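Long-range contacts in SmhA (Serratia marcescens, PDB 7A27), which probably serves as one component of a tripartite alpha-pore-forming toxin, crystallised here in its soluble, mainly helical form: residues T5-S10 with P317-A322; Q39-Q44 with V52-Y57; A203-G208 with A229-S234. All blocks are in the same frame, centred on the assembly; numbering follows the deposited sequence.

Contact 1: residues T5-S10 with P317-A322; sequences TSIDLS and PIINQA
Ile7 meets Ile318 and Ile319 with two different branches, and the meeting shows how a largely irregular N-terminal segment can be laid against a helix end by aliphatic side chains, with the polar ties made to other residues. Residues 5-10 precede helix 14-37, while 317-322 lie at the C-terminal end of helix 301-321; the contact therefore closes one end of the elongated bundle that makes up most of this alpha-pore-forming toxin component. With chi1 at 66°, CG1 of Ile7 lies between the backbone N and the carbonyl carbon, and CG2 stands beside the N. The two arms thus diverge. On one, the methyl CG2 of Ile7 rests 3.9 Å from CD1 of Ile318, and the pair run alongside each other in opposing senses. The other arm stretches out to its end, where CD1 of Ile7 comes 3.8 Å from CG1 of Ile319 and the side chains cross at roughly a right angle. Ile319 thereby presents the flank of its own extended arm to the tip of Ile7. Further along the segment, CD1 of Leu9 approaches CD1 of Ile319 more loosely, at 4.4 Å, methyl against methyl. No hydrogen bond joins the two segments. Helix 325-358 lines the same apolar patch through Ile334 and Ile335, and Val112 of helix 104-155 touches both Leu9 and Ile319. The carbonyl O of Leu9 accepts from Tyr312 OH and Trp342 NE1, which ties the segment to two helices by polar bonds. Within 5-10, Asp8 and Ser10 form an Asx turn: OD1 of Asp8 receives Ser10 N at 3.3 Å from above the carboxylate plane, and Ser10 OG at 2.7 Å on its syn lone pair.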
loop_
_atom_site.group_PDB
_atom_site.type_symbol
_atom_site.label_atom_id
_atom_site.label_comp_id
_atom_site.label_asym_id
_atom_site.label_seq_id
_atom_site.Cartn_x
_atom_site.Cartn_y
_atom_site.Cartn_z
ATOM N N THR A 5 -15.726 -4.943 -34.716
ATOM C CA THR A 5 -16.726 -4.514 -33.707
ATOM C C THR A 5 -16.514 -5.220 -32.347
ATOM O O THR A 5 -17.014 -4.687 -31.349
ATOM C CB THR A 5 -18.115 -4.750 -34.326
ATOM O OG1 THR A 5 -19.155 -4.274 -33.481
ATOM C CG2 THR A 5 -18.397 -6.209 -34.605
ATOM N N SER A 6 -15.776 -6.335 -32.293
ATOM C CA SER A 6 -15.604 -7.192 -31.085
ATOM C C SER A 6 -14.198 -7.102 -30.452
ATOM O O SER A 6 -14.016 -7.667 -29.374
ATOM C CB SER A 6 -15.928 -8.631 -31.424
ATOM O OG SER A 6 -14.911 -9.170 -32.259
ATOM N N ILE A 7 -13.213 -6.464 -31.089
ATOM C CA ILE A 7 -11.833 -6.397 -30.518
ATOM C C ILE A 7 -11.815 -5.383 -29.376
ATOM O O ILE A 7 -12.452 -4.341 -29.463
ATOM C CB ILE A 7 -10.725 -6.138 -31.562
ATOM C CG1 ILE A 7 -10.816 -4.765 -32.216
ATOM C CG2 ILE A 7 -10.712 -7.234 -32.600
ATOM C CD1 ILE A 7 -9.589 -4.380 -33.024
ATOM N N ASP A 8 -11.066 -5.733 -28.342
ATOM C CA ASP A 8 -10.881 -4.977 -27.082
ATOM C C ASP A 8 -9.373 -4.724 -26.924
ATOM O O ASP A 8 -8.671 -5.619 -26.454
ATOM C CB ASP A 8 -11.484 -5.784 -25.924
ATOM C CG ASP A 8 -11.226 -5.221 -24.545
ATOM O OD1 ASP A 8 -11.004 -4.013 -24.456
ATOM O OD2 ASP A 8 -11.250 -6.000 -23.577
ATOM N N LEU A 9 -8.889 -3.556 -27.325
ATOM C CA LEU A 9 -7.465 -3.142 -27.193
ATOM C C LEU A 9 -7.306 -2.243 -25.956
ATOM O O LEU A 9 -6.277 -1.541 -25.859
ATOM C CB LEU A 9 -7.028 -2.407 -28.467
ATOM C CG LEU A 9 -7.021 -3.214 -29.758
ATOM C CD1 LEU A 9 -6.677 -2.338 -30.951
ATOM C CD2 LEU A 9 -6.039 -4.353 -29.649
ATOM N N SER A 10 -8.263 -2.284 -25.032
ATOM C CA SER A 10 -8.307 -1.427 -23.819
ATOM C C SER A 10 -7.373 -1.966 -22.735
ATOM O O SER A 10 -6.924 -3.124 -22.796
ATOM C CB SER A 10 -9.713 -1.339 -23.267
ATOM O OG SER A 10 -10.036 -2.476 -22.468
ATOM N N PRO A 317 -5.358 -11.251 -35.727
ATOM C CA PRO A 317 -5.814 -11.841 -36.982
ATOM C C PRO A 317 -7.061 -11.139 -37.544
ATOM O O PRO A 317 -7.223 -11.131 -38.756
ATOM C CB PRO A 317 -6.113 -13.306 -36.633
ATOM C CG PRO A 317 -5.314 -13.565 -35.381
ATOM C CD PRO A 317 -5.338 -12.243 -34.639
ATOM N N ILE A 318 -7.898 -10.572 -36.665
ATOM C CA ILE A 318 -9.139 -9.839 -37.044
ATOM C C ILE A 318 -8.746 -8.518 -37.722
ATOM O O ILE A 318 -9.364 -8.191 -38.782
ATOM C CB ILE A 318 -10.054 -9.625 -35.831
ATOM C CG1 ILE A 318 -10.525 -10.957 -35.239
ATOM C CG2 ILE A 318 -11.220 -8.714 -36.193
ATOM C CD1 ILE A 318 -11.350 -10.829 -33.956
ATOM N N ILE A 319 -7.756 -7.799 -37.171
ATOM C CA ILE A 319 -7.252 -6.508 -37.731
ATOM C C ILE A 319 -6.647 -6.764 -39.115
ATOM O O ILE A 319 -6.656 -5.839 -39.937
ATOM C CB ILE A 319 -6.218 -5.855 -36.795
ATOM C CG1 ILE A 319 -6.841 -5.524 -35.442
ATOM C CG2 ILE A 319 -5.605 -4.636 -37.464
ATOM C CD1 ILE A 319 -5.905 -4.911 -34.451
ATOM N N ASN A 320 -6.111 -7.973 -39.319
ATOM C CA ASN A 320 -5.439 -8.440 -40.562
ATOM C C ASN A 320 -6.490 -8.630 -41.669
ATOM O O ASN A 320 -6.162 -8.306 -42.823
ATOM C CB ASN A 320 -4.650 -9.732 -40.320
ATOM C CG ASN A 320 -3.544 -9.995 -41.310
ATOM O OD1 ASN A 320 -3.240 -9.154 -42.145
ATOM N ND2 ASN A 320 -2.952 -11.171 -41.227
ATOM N N GLN A 321 -7.698 -9.119 -41.335
ATOM C CA GLN A 321 -8.817 -9.345 -42.301
ATOM C C GLN A 321 -9.281 -8.008 -42.922
ATOM O O GLN A 321 -9.743 -8.050 -44.082
ATOM C CB GLN A 321 -10.040 -10.020 -41.658
ATOM C CG GLN A 321 -9.828 -11.385 -40.993
ATOM C CD GLN A 321 -11.096 -11.938 -40.347
ATOM O OE1 GLN A 321 -11.912 -11.207 -39.785
ATOM N NE2 GLN A 321 -11.266 -13.255 -40.358
ATOM N N ALA A 322 -9.180 -6.878 -42.198
ATOM C CA ALA A 322 -9.570 -5.514 -42.653
ATOM C C ALA A 322 -8.728 -5.079 -43.861
ATOM O O ALA A 322 -7.662 -4.467 -43.640
ATOM C CB ALA A 322 -9.411 -4.519 -41.521
#

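Contact 2: residues Q39-Q44 with V52-Y57; sequences QLLTSQ and VKIKAY
Leu41 and Lys55 mark the closest approach of the two backbones, with CA atoms 6.4 Å apart, and the chains diverge from there to 9.2 Å between the CA atoms of Gln44 and Val52. Residues 39-44 have no regular structure; they belong to the connection that leaves helix 14-37 and folds back over the first turns of helix 48-96, to which 52-57 belong. This is a helix-loop-helix connection whose loop lies against the helix it leads into. Its apolar half is Leu41 over Ile54. With chi1 at 177°, CG of Leu41 is anti to the backbone N and its methyl CD2 reaches CG2 of Ile54 at 3.9 Å, the two side chains crossing at a slant. Leu273 and Ala277 of helix 272-299, together with Phe147, also touch Ile54. Lys55 supplies the polar half: its chain is fully extended beyond CG and runs past the carbonyl O of Leu41. At its end NZ gives a weak hydrogen bond to Thr42 O, 3.3 Å away, with Ser43 O close by. Gln44 passes across at about a right angle, its methylene CG nearest NZ of Lys55, without a hydrogen bond between the two side chains. The positive ammonium is probably attracted to the successive carbonyl oxygens, adding to the bonds the loop makes with Gln228 and Gln58.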
loop_
_atom_site.group_PDB
_atom_site.type_symbol
_atom_site.label_atom_id
_atom_site.label_comp_id
_atom_site.label_asym_id
_atom_site.label_seq_id
_atom_site.Cartn_x
_atom_site.Cartn_y
_atom_site.Cartn_z
ATOM N N GLN A 39 10.682 5.369 18.759
ATOM C CA GLN A 39 11.765 5.233 19.751
ATOM C C GLN A 39 11.850 3.749 20.130
ATOM O O GLN A 39 10.808 3.142 20.351
ATOM C CB GLN A 39 11.375 6.104 20.954
ATOM C CG GLN A 39 12.504 6.513 21.888
ATOM C CD GLN A 39 12.029 7.136 23.187
ATOM O OE1 GLN A 39 10.938 6.841 23.682
ATOM N NE2 GLN A 39 12.882 7.961 23.788
ATOM N N LEU A 40 13.040 3.169 20.159
ATOM C CA LEU A 40 13.308 1.776 20.615
ATOM C C LEU A 40 13.170 1.733 22.140
ATOM O O LEU A 40 13.180 2.804 22.790
ATOM C CB LEU A 40 14.734 1.370 20.207
ATOM C CG LEU A 40 14.961 1.113 18.712
ATOM C CD1 LEU A 40 16.391 1.396 18.294
ATOM C CD2 LEU A 40 14.576 -0.312 18.365
ATOM N N LEU A 41 13.029 0.531 22.695
ATOM C CA LEU A 41 13.012 0.316 24.161
ATOM C C LEU A 41 14.471 0.137 24.566
ATOM O O LEU A 41 15.089 -0.788 24.022
ATOM C CB LEU A 41 12.169 -0.924 24.496
ATOM C CG LEU A 41 12.125 -1.318 25.969
ATOM C CD1 LEU A 41 11.498 -0.215 26.796
ATOM C CD2 LEU A 41 11.377 -2.623 26.149
ATOM N N THR A 42 15.016 0.998 25.418
ATOM C CA THR A 42 16.445 0.921 25.845
ATOM C C THR A 42 16.516 0.249 27.230
ATOM O O THR A 42 17.400 -0.595 27.429
ATOM C CB THR A 42 17.152 2.295 25.799
ATOM O OG1 THR A 42 16.940 3.047 26.997
ATOM C CG2 THR A 42 16.754 3.148 24.611
ATOM N N SER A 43 15.602 0.613 28.140
ATOM C CA SER A 43 15.574 0.211 29.574
ATOM C C SER A 43 15.943 -1.259 29.778
ATOM O O SER A 43 15.437 -2.113 29.047
ATOM C CB SER A 43 14.236 0.517 30.192
ATOM O OG SER A 43 14.216 0.125 31.555
ATOM N N GLN A 44 16.800 -1.524 30.762
ATOM C CA GLN A 44 17.208 -2.883 31.198
ATOM C C GLN A 44 17.018 -2.971 32.719
ATOM O O GLN A 44 17.803 -3.664 33.390
ATOM C CB GLN A 44 18.651 -3.146 30.768
ATOM C CG GLN A 44 18.840 -3.285 29.272
ATOM C CD GLN A 44 20.293 -3.151 28.882
ATOM O OE1 GLN A 44 21.122 -2.714 29.673
ATOM N NE2 GLN A 44 20.612 -3.515 27.648
ATOM N N VAL A 52 13.614 -8.738 26.574
ATOM C CA VAL A 52 14.304 -9.342 25.388
ATOM C C VAL A 52 13.288 -9.699 24.286
ATOM O O VAL A 52 13.685 -9.609 23.114
ATOM C CB VAL A 52 15.214 -10.542 25.738
ATOM C CG1 VAL A 52 16.412 -10.106 26.580
ATOM C CG2 VAL A 52 14.475 -11.705 26.388
ATOM N N LYS A 53 12.043 -10.060 24.628
ATOM C CA LYS A 53 11.006 -10.480 23.643
ATOM C C LYS A 53 10.498 -9.249 22.885
ATOM O O LYS A 53 10.272 -9.385 21.652
ATOM C CB LYS A 53 9.857 -11.256 24.298
ATOM C CG LYS A 53 10.288 -12.440 25.161
ATOM C CD LYS A 53 9.328 -13.609 25.288
ATOM C CE LYS A 53 9.154 -14.351 23.973
ATOM N NZ LYS A 53 8.773 -15.772 24.169
ATOM N N ILE A 54 10.355 -8.108 23.573
ATOM C CA ILE A 54 9.925 -6.811 22.970
ATOM C C ILE A 54 11.043 -6.287 22.055
ATOM O O ILE A 54 10.764 -6.071 20.862
ATOM C CB ILE A 54 9.538 -5.770 24.041
ATOM C CG1 ILE A 54 8.358 -6.238 24.900
ATOM C CG2 ILE A 54 9.239 -4.419 23.397
ATOM C CD1 ILE A 54 8.128 -5.409 26.149
ATOM N N LYS A 55 12.256 -6.081 22.585
ATOM C CA LYS A 55 13.433 -5.588 21.813
ATOM C C LYS A 55 13.638 -6.446 20.555
ATOM O O LYS A 55 13.937 -5.862 19.507
ATOM C CB LYS A 55 14.707 -5.605 22.662
ATOM C CG LYS A 55 14.824 -4.490 23.694
ATOM C CD LYS A 55 16.081 -4.578 24.548
ATOM C CE LYS A 55 16.189 -3.480 25.592
ATOM N NZ LYS A 55 17.293 -3.733 26.547
ATOM N N ALA A 56 13.493 -7.775 20.656
ATOM C CA ALA A 56 13.667 -8.742 19.541
ATOM C C ALA A 56 12.577 -8.523 18.494
ATOM O O ALA A 56 12.910 -8.534 17.303
ATOM C CB ALA A 56 13.632 -10.165 20.038
ATOM N N TYR A 57 11.326 -8.356 18.931
ATOM C CA TYR A 57 10.163 -8.148 18.037
ATOM C C TYR A 57 10.281 -6.778 17.370
ATOM O O TYR A 57 10.096 -6.690 16.143
ATOM C CB TYR A 57 8.852 -8.290 18.810
ATOM C CG TYR A 57 7.577 -8.173 18.002
ATOM C CD1 TYR A 57 7.328 -8.994 16.909
ATOM C CD2 TYR A 57 6.567 -7.312 18.397
ATOM C CE1 TYR A 57 6.137 -8.921 16.208
ATOM C CE2 TYR A 57 5.365 -7.234 17.713
ATOM C CZ TYR A 57 5.147 -8.041 16.616
ATOM O OH TYR A 57 3.956 -7.955 15.959
#

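Contact 3: residues A203-G208 with A229-S234; sequences AAVPLG and ASYMIS
Ile233 and Ala203 form a hydrogen-bonded antiparallel pair, with Ile233 N donating to Ala203 O at 3.1 Å. From this backbone tie the isoleucine side chain can be traced outward. Its CB lies 3.6 Å from that same oxygen, and CG1, placed beside the backbone N by a chi1 of -58°, still skirts it. CD1 reaches over the partner strand 203-206, between CB of Ala203 and CG2 of Val205, each at 3.9 Å. This two-stranded ribbon, set in an otherwise helical chain, is consistent with the beta-tongue of ClyA-family toxins. Within strands 198-206 and 230-237, the segments 203-206 and 230-234 run antiparallel at 163°, and Val205 and Tyr231 exchange both backbone bonds. The face bearing Ala203, Val205, Tyr231 and Ile233 turns onto helices 247-268 and 272-299, where Tyr264 touches both Ala203 and Ile233. CG2 of Val205 also stands obliquely to the Tyr231 ring. On the other face, a bend at chi2 (-67°) puts SD of Met232 3.9 Å from CB of Ala204. Beyond the regular strand, Leu207 N makes a weak hydrogen bond to Ala229 O.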
loop_
_atom_site.group_PDB
_atom_site.type_symbol
_atom_site.label_atom_id
_atom_site.label_comp_id
_atom_site.label_asym_id
_atom_site.label_seq_id
_atom_site.Cartn_x
_atom_site.Cartn_y
_atom_site.Cartn_z
ATOM N N ALA A 203 1.329 9.649 23.047
ATOM C CA ALA A 203 1.234 9.030 24.384
ATOM C C ALA A 203 2.626 8.737 24.933
ATOM O O ALA A 203 3.615 8.902 24.199
ATOM C CB ALA A 203 0.422 7.764 24.287
ATOM N N ALA A 204 2.691 8.290 26.179
ATOM C CA ALA A 204 3.950 7.997 26.886
ATOM C C ALA A 204 3.695 6.974 27.987
ATOM O O ALA A 204 2.557 6.929 28.491
ATOM C CB ALA A 204 4.485 9.281 27.437
ATOM N N VAL A 205 4.722 6.199 28.326
ATOM C CA VAL A 205 4.671 5.129 29.360
ATOM C C VAL A 205 5.751 5.402 30.398
ATOM O O VAL A 205 6.913 5.120 30.142
ATOM C CB VAL A 205 4.862 3.733 28.736
ATOM C CG1 VAL A 205 4.700 2.610 29.770
ATOM C CG2 VAL A 205 3.919 3.505 27.562
ATOM N N PRO A 206 5.422 5.989 31.569
ATOM C CA PRO A 206 6.387 6.095 32.668
ATOM C C PRO A 206 6.946 4.709 33.041
ATOM O O PRO A 206 6.158 3.789 33.101
ATOM C CB PRO A 206 5.556 6.662 33.829
ATOM C CG PRO A 206 4.396 7.384 33.152
ATOM C CD PRO A 206 4.132 6.620 31.869
ATOM N N LEU A 207 8.262 4.596 33.275
ATOM C CA LEU A 207 8.977 3.340 33.631
ATOM C C LEU A 207 9.500 3.447 35.081
ATOM O O LEU A 207 10.127 4.463 35.385
ATOM C CB LEU A 207 10.087 3.152 32.586
ATOM C CG LEU A 207 9.630 3.100 31.115
ATOM C CD1 LEU A 207 10.785 2.977 30.140
ATOM C CD2 LEU A 207 8.666 1.955 30.863
ATOM N N GLY A 208 9.102 2.513 35.958
ATOM C CA GLY A 208 9.443 2.453 37.405
ATOM C C GLY A 208 10.852 2.977 37.732
ATOM O O GLY A 208 11.827 2.575 37.093
ATOM N N ALA A 229 13.450 7.527 31.324
ATOM C CA ALA A 229 12.362 8.138 32.126
ATOM C C ALA A 229 11.008 7.659 31.576
ATOM O O ALA A 229 10.153 7.233 32.384
ATOM C CB ALA A 229 12.472 9.642 32.092
ATOM N N SER A 230 10.821 7.668 30.248
ATOM C CA SER A 230 9.554 7.225 29.615
ATOM C C SER A 230 9.719 6.789 28.156
ATOM O O SER A 230 10.474 7.404 27.405
ATOM C CB SER A 230 8.516 8.295 29.736
ATOM O OG SER A 230 8.833 9.404 28.909
ATOM N N TYR A 231 8.943 5.771 27.782
ATOM C CA TYR A 231 8.842 5.229 26.401
ATOM C C TYR A 231 7.846 6.103 25.622
ATOM O O TYR A 231 6.637 6.054 25.951
ATOM C CB TYR A 231 8.452 3.747 26.454
ATOM C CG TYR A 231 8.305 3.103 25.103
ATOM C CD1 TYR A 231 9.390 2.562 24.443
ATOM C CD2 TYR A 231 7.085 3.071 24.459
ATOM C CE1 TYR A 231 9.267 2.016 23.176
ATOM C CE2 TYR A 231 6.938 2.502 23.204
ATOM C CZ TYR A 231 8.038 1.993 22.544
ATOM O OH TYR A 231 7.901 1.434 21.304
ATOM N N MET A 232 8.334 6.888 24.652
ATOM C CA MET A 232 7.505 7.835 23.847
ATOM C C MET A 232 6.874 7.130 22.644
ATOM O O MET A 232 7.624 6.610 21.794
ATOM C CB MET A 232 8.331 9.033 23.370
ATOM C CG MET A 232 8.969 9.779 24.528
ATOM S SD MET A 232 7.699 10.575 25.570
ATOM C CE MET A 232 7.852 12.249 24.932
ATOM N N ILE A 233 5.541 7.186 22.553
ATOM C CA ILE A 233 4.722 6.501 21.508
ATOM C C ILE A 233 4.426 7.463 20.359
ATOM O O ILE A 233 3.801 8.524 20.584
ATOM C CB ILE A 233 3.426 5.945 22.112
ATOM C CG1 ILE A 233 3.737 4.965 23.251
ATOM C CG2 ILE A 233 2.553 5.328 21.036
ATOM C CD1 ILE A 233 2.552 4.536 24.090
ATOM N N SER A 234 4.876 7.090 19.163
ATOM C CA SER A 234 4.680 7.849 17.905
ATOM C C SER A 234 3.378 7.361 17.265
ATOM O O SER A 234 3.081 6.144 17.350
ATOM C CB SER A 234 5.872 7.707 16.977
ATOM O OG SER A 234 7.089 8.109 17.616
#

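In the fold
Contact 1 lies on the opposite side of the chain's centre from the other two, its centre 62 Å from that of contact 2 and 66 Å from that of contact 3. It joins the N-terminal segment to the end of helix 301-321, more than 300 residues later, so both other contacts fall within the chain it spans. Contacts 2 and 3 follow one another in sequence yet are neighbours in space, with centres 13 Å apart. They touch directly: OE1 of Gln39 is 2.8 Å from Met232 N, a probable hydrogen bond linking loop to strand. All three contacts lie away from Asn359, a calcium-binding residue of this protein, although no calcium is bound to this chain.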